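PDB 3VIU: phosphoribosylformylglycinamidine synthase 2 from Thermus thermophilus, which is an AIR synthase-related (PurM-like) protein with two N- and C-terminal domain pairs in one chain, and binds adenosine-5'-diphosphate and magnesium ion. Local coordinates for residues 614-627 against 652-666. Numbering follows the deposited sequence.
Sequences LTRTAHDVAEGGLL and ALFGEAPSRVLFTVE. With MG (magnesium ion), chain D.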
# COMPACT_ATOMS: atom_id res chain seq x y z
N LEU A 614 -20.89 2.71 22.74
CA LEU A 614 -21.97 3.62 22.40
C LEU A 614 -22.45 3.45 20.97
O LEU A 614 -23.61 3.74 20.65
CB LEU A 614 -21.53 5.07 22.61
CG LEU A 614 -21.40 5.56 24.05
CD1 LEU A 614 -20.66 6.88 24.08
CD2 LEU A 614 -22.78 5.69 24.67
N THR A 615 -21.56 2.96 20.10
CA THR A 615 -21.88 2.76 18.69
C THR A 615 -21.11 1.59 18.08
O THR A 615 -19.96 1.36 18.43
CB THR A 615 -21.54 4.01 17.86
OG1 THR A 615 -21.87 3.78 16.49
CG2 THR A 615 -20.05 4.31 17.96
N ARG A 616 -21.75 0.87 17.17
CA ARG A 616 -21.08 -0.24 16.50
C ARG A 616 -21.28 -0.11 15.00
O ARG A 616 -21.06 -1.05 14.24
CB ARG A 616 -21.61 -1.59 17.00
CG ARG A 616 -23.08 -1.79 16.73
CD ARG A 616 -23.50 -3.22 16.99
NE ARG A 616 -24.93 -3.37 16.78
CZ ARG A 616 -25.59 -4.52 16.90
NH1 ARG A 616 -24.94 -5.63 17.22
NH2 ARG A 616 -26.90 -4.55 16.70
N THR A 617 -21.72 1.07 14.57
CA THR A 617 -21.91 1.31 13.15
C THR A 617 -21.48 2.74 12.82
O THR A 617 -22.06 3.72 13.31
CB THR A 617 -23.37 1.00 12.71
OG1 THR A 617 -23.70 1.71 11.52
CG2 THR A 617 -24.32 1.33 13.80
N ALA A 618 -20.42 2.84 12.02
CA ALA A 618 -19.84 4.12 11.63
C ALA A 618 -19.34 4.06 10.19
O ALA A 618 -19.05 3.00 9.66
CB ALA A 618 -18.69 4.48 12.58
N HIS A 619 -19.23 5.23 9.58
CA HIS A 619 -18.78 5.30 8.19
C HIS A 619 -18.33 6.74 7.98
O HIS A 619 -19.07 7.66 8.32
CB HIS A 619 -19.96 4.97 7.28
CG HIS A 619 -19.59 4.86 5.83
ND1 HIS A 619 -20.37 5.39 4.82
CD2 HIS A 619 -18.53 4.28 5.23
CE1 HIS A 619 -19.80 5.14 3.66
NE2 HIS A 619 -18.68 4.47 3.88
N ASP A 620 -17.14 6.95 7.43
CA ASP A 620 -16.72 8.33 7.22
C ASP A 620 -17.26 8.85 5.90
O ASP A 620 -17.61 8.08 5.01
CB ASP A 620 -15.19 8.47 7.29
CG ASP A 620 -14.48 7.88 6.10
OD1 ASP A 620 -14.81 6.74 5.71
OD2 ASP A 620 -13.58 8.56 5.57
N VAL A 621 -17.38 10.17 5.81
CA VAL A 621 -17.90 10.83 4.62
C VAL A 621 -16.73 11.27 3.74
O VAL A 621 -16.02 12.22 4.06
CB VAL A 621 -18.75 12.06 5.00
CG1 VAL A 621 -19.37 12.67 3.75
CG2 VAL A 621 -19.83 11.66 6.00
N ALA A 622 -16.54 10.58 2.62
CA ALA A 622 -15.44 10.90 1.73
C ALA A 622 -15.92 11.36 0.37
O ALA A 622 -16.83 12.19 0.28
CB ALA A 622 -14.51 9.71 1.58
N GLU A 623 -15.33 10.83 -0.69
CA GLU A 623 -15.71 11.25 -2.03
C GLU A 623 -17.20 11.04 -2.29
O GLU A 623 -17.77 10.03 -1.88
CB GLU A 623 -14.86 10.54 -3.09
CG GLU A 623 -14.24 9.20 -2.68
CD GLU A 623 -12.98 9.34 -1.83
OE1 GLU A 623 -12.06 10.08 -2.23
OE2 GLU A 623 -12.91 8.68 -0.76
N GLY A 624 -17.82 12.01 -2.95
CA GLY A 624 -19.24 11.92 -3.25
C GLY A 624 -20.13 12.64 -2.25
O GLY A 624 -21.33 12.80 -2.47
N GLY A 625 -19.56 13.05 -1.12
CA GLY A 625 -20.32 13.77 -0.12
C GLY A 625 -21.26 12.99 0.79
O GLY A 625 -21.37 11.76 0.72
N LEU A 626 -21.94 13.75 1.64
CA LEU A 626 -22.87 13.21 2.63
C LEU A 626 -23.89 12.20 2.11
O LEU A 626 -24.08 11.16 2.72
CB LEU A 626 -23.62 14.37 3.31
CG LEU A 626 -24.72 13.94 4.28
CD1 LEU A 626 -24.15 13.07 5.39
CD2 LEU A 626 -25.40 15.16 4.87
N LEU A 627 -24.54 12.50 1.00
CA LEU A 627 -25.55 11.60 0.46
C LEU A 627 -24.98 10.26 -0.01
O LEU A 627 -25.56 9.21 0.24
CB LEU A 627 -26.33 12.28 -0.67
CG LEU A 627 -27.75 12.76 -0.33
CD1 LEU A 627 -27.79 13.41 1.03
CD2 LEU A 627 -28.23 13.72 -1.39
N ALA A 652 -23.65 20.88 0.04
CA ALA A 652 -24.09 20.16 1.22
C ALA A 652 -24.42 18.70 0.95
O ALA A 652 -24.14 17.84 1.77
CB ALA A 652 -25.29 20.85 1.84
N LEU A 653 -25.01 18.40 -0.19
CA LEU A 653 -25.39 17.03 -0.48
C LEU A 653 -24.26 16.17 -1.06
O LEU A 653 -24.19 14.97 -0.77
CB LEU A 653 -26.61 17.03 -1.40
CG LEU A 653 -27.81 17.86 -0.91
CD1 LEU A 653 -28.90 17.90 -1.97
CD2 LEU A 653 -28.35 17.28 0.38
N PHE A 654 -23.37 16.79 -1.83
CA PHE A 654 -22.30 16.05 -2.49
C PHE A 654 -20.90 16.61 -2.33
O PHE A 654 -19.93 15.98 -2.75
CB PHE A 654 -22.60 15.95 -3.98
CG PHE A 654 -24.00 15.54 -4.27
CD1 PHE A 654 -24.39 14.21 -4.13
CD2 PHE A 654 -24.94 16.47 -4.69
CE1 PHE A 654 -25.70 13.82 -4.40
CE2 PHE A 654 -26.25 16.10 -4.97
CZ PHE A 654 -26.63 14.76 -4.83
N GLY A 655 -20.79 17.80 -1.75
CA GLY A 655 -19.49 18.42 -1.55
C GLY A 655 -18.62 17.55 -0.66
O GLY A 655 -19.13 16.80 0.17
N GLU A 656 -17.30 17.65 -0.83
CA GLU A 656 -16.41 16.83 -0.01
C GLU A 656 -15.66 17.63 1.06
O GLU A 656 -15.34 18.80 0.86
CB GLU A 656 -15.43 16.09 -0.93
CG GLU A 656 -16.13 15.56 -2.18
CD GLU A 656 -15.22 14.75 -3.10
OE1 GLU A 656 -13.99 15.00 -3.12
OE2 GLU A 656 -15.75 13.87 -3.81
N ALA A 657 -15.40 16.98 2.19
CA ALA A 657 -14.67 17.58 3.32
C ALA A 657 -14.22 16.46 4.24
O ALA A 657 -14.99 15.55 4.55
CB ALA A 657 -15.55 18.55 4.09
N PRO A 658 -12.96 16.51 4.70
CA PRO A 658 -12.42 15.48 5.59
C PRO A 658 -12.91 15.63 7.02
O PRO A 658 -13.67 16.53 7.33
CB PRO A 658 -10.93 15.71 5.49
CG PRO A 658 -10.87 17.20 5.48
CD PRO A 658 -11.95 17.56 4.47
N SER A 659 -12.49 14.72 7.87
CA SER A 659 -12.84 14.76 9.28
C SER A 659 -14.33 14.67 9.59
O SER A 659 -14.77 15.15 10.63
CB SER A 659 -12.25 16.04 9.89
OG SER A 659 -10.87 16.19 9.56
N ARG A 660 -15.10 14.07 8.69
CA ARG A 660 -16.54 13.91 8.90
C ARG A 660 -16.92 12.43 9.03
O ARG A 660 -16.57 11.62 8.18
CB ARG A 660 -17.31 14.56 7.75
CG ARG A 660 -16.96 16.04 7.56
CD ARG A 660 -17.96 16.74 6.65
NE ARG A 660 -17.92 16.24 5.28
CZ ARG A 660 -18.84 16.51 4.36
NH1 ARG A 660 -19.88 17.26 4.66
NH2 ARG A 660 -18.71 16.02 3.14
N VAL A 661 -17.64 12.10 10.11
CA VAL A 661 -18.05 10.72 10.38
C VAL A 661 -19.51 10.54 10.79
O VAL A 661 -20.04 11.29 11.62
CB VAL A 661 -17.18 10.10 11.51
CG1 VAL A 661 -17.65 8.69 11.82
CG2 VAL A 661 -15.72 10.08 11.10
N LEU A 662 -20.14 9.53 10.21
CA LEU A 662 -21.53 9.19 10.51
C LEU A 662 -21.55 7.97 11.42
O LEU A 662 -20.73 7.07 11.26
CB LEU A 662 -22.28 8.85 9.22
CG LEU A 662 -22.53 9.95 8.19
CD1 LEU A 662 -23.07 9.34 6.89
CD2 LEU A 662 -23.51 10.94 8.77
N PHE A 663 -22.47 7.93 12.37
CA PHE A 663 -22.60 6.78 13.26
C PHE A 663 -23.97 6.74 13.90
O PHE A 663 -24.68 7.74 13.95
CB PHE A 663 -21.50 6.78 14.32
CG PHE A 663 -21.70 7.77 15.42
CD1 PHE A 663 -22.15 7.36 16.67
CD2 PHE A 663 -21.45 9.12 15.22
CE1 PHE A 663 -22.34 8.27 17.70
CE2 PHE A 663 -21.63 10.03 16.23
CZ PHE A 663 -22.08 9.61 17.48
N THR A 664 -24.36 5.56 14.38
CA THR A 664 -25.66 5.41 15.01
C THR A 664 -25.54 4.94 16.45
O THR A 664 -24.60 4.23 16.82
CB THR A 664 -26.53 4.42 14.24
OG1 THR A 664 -26.09 3.09 14.52
CG2 THR A 664 -26.42 4.66 12.74
N VAL A 665 -26.51 5.34 17.27
CA VAL A 665 -26.53 4.97 18.68
C VAL A 665 -27.90 4.42 18.99
O VAL A 665 -28.86 4.69 18.27
CB VAL A 665 -26.30 6.20 19.61
CG1 VAL A 665 -24.97 6.83 19.33
CG2 VAL A 665 -27.40 7.22 19.40
N GLU A 666 -28.01 3.63 20.05
CA GLU A 666 -29.31 3.12 20.41
C GLU A 666 -30.00 4.30 21.09
O GLU A 666 -29.38 5.06 21.83
CB GLU A 666 -29.19 1.92 21.35
CG GLU A 666 -30.51 1.24 21.69
CD GLU A 666 -31.25 1.90 22.85
OE1 GLU A 666 -32.42 1.54 23.10
OE2 GLU A 666 -30.65 2.78 23.52
MG MG D . -14.27 5.15 3.87
O HOH W 1 -25.90 2.43 20.94
O HOH W 2 -13.02 7.24 3.40
O HOH W 3 -16.33 6.45 3.16
O HOH W 4 -14.42 12.80 6.14
O HOH W 5 -16.36 14.33 2.24
O HOH W 6 -21.43 16.57 1.79
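Strands 618-620 and 661-665 run antiparallel, H619 and L662 forming the hydrogen-bonded pair (H619 N to L662 O and L662 N to H619 O, both 2.9 Å), and V621 N continues the pattern to R660 O. At one end T615 OG1, anti to its own nitrogen (chi1 -180°), donates to T664 O at 2.8 Å and meets the edge of the F663 ring. The side chain of V621 forks: CG2 goes to L662 CG, and CG1 lies over a face of the R660 guanidinium, 3.5 Å from NH2. The long R660 chain, bent at chi3 (-66°), folds back so that NE bonds A657 O, while NH1 bonds E569 O. G625, at positive phi, brings its bare CA to 3.3 Å from G655 O, a close backbone approach that glycine suits. Extended E656 carries OE2 to G624 N (2.9 Å) in the A622-G625 turn; E578 N also bonds OE2, and Y453 OE1. L627 and L653 lie side by side, burying apolar surface. The two-oxygen carboxylate of D620 suits a double task: OD1 binds the magnesium ion (2.5 Å), shared with D430 and N472, while OD2 pairs with R471. Strand 618-620 edges the sheet of this PurM-like C-terminal domain, with 563-567 beyond 661-665, helix 625-634 covering L662 and helix 458-475 touching A618.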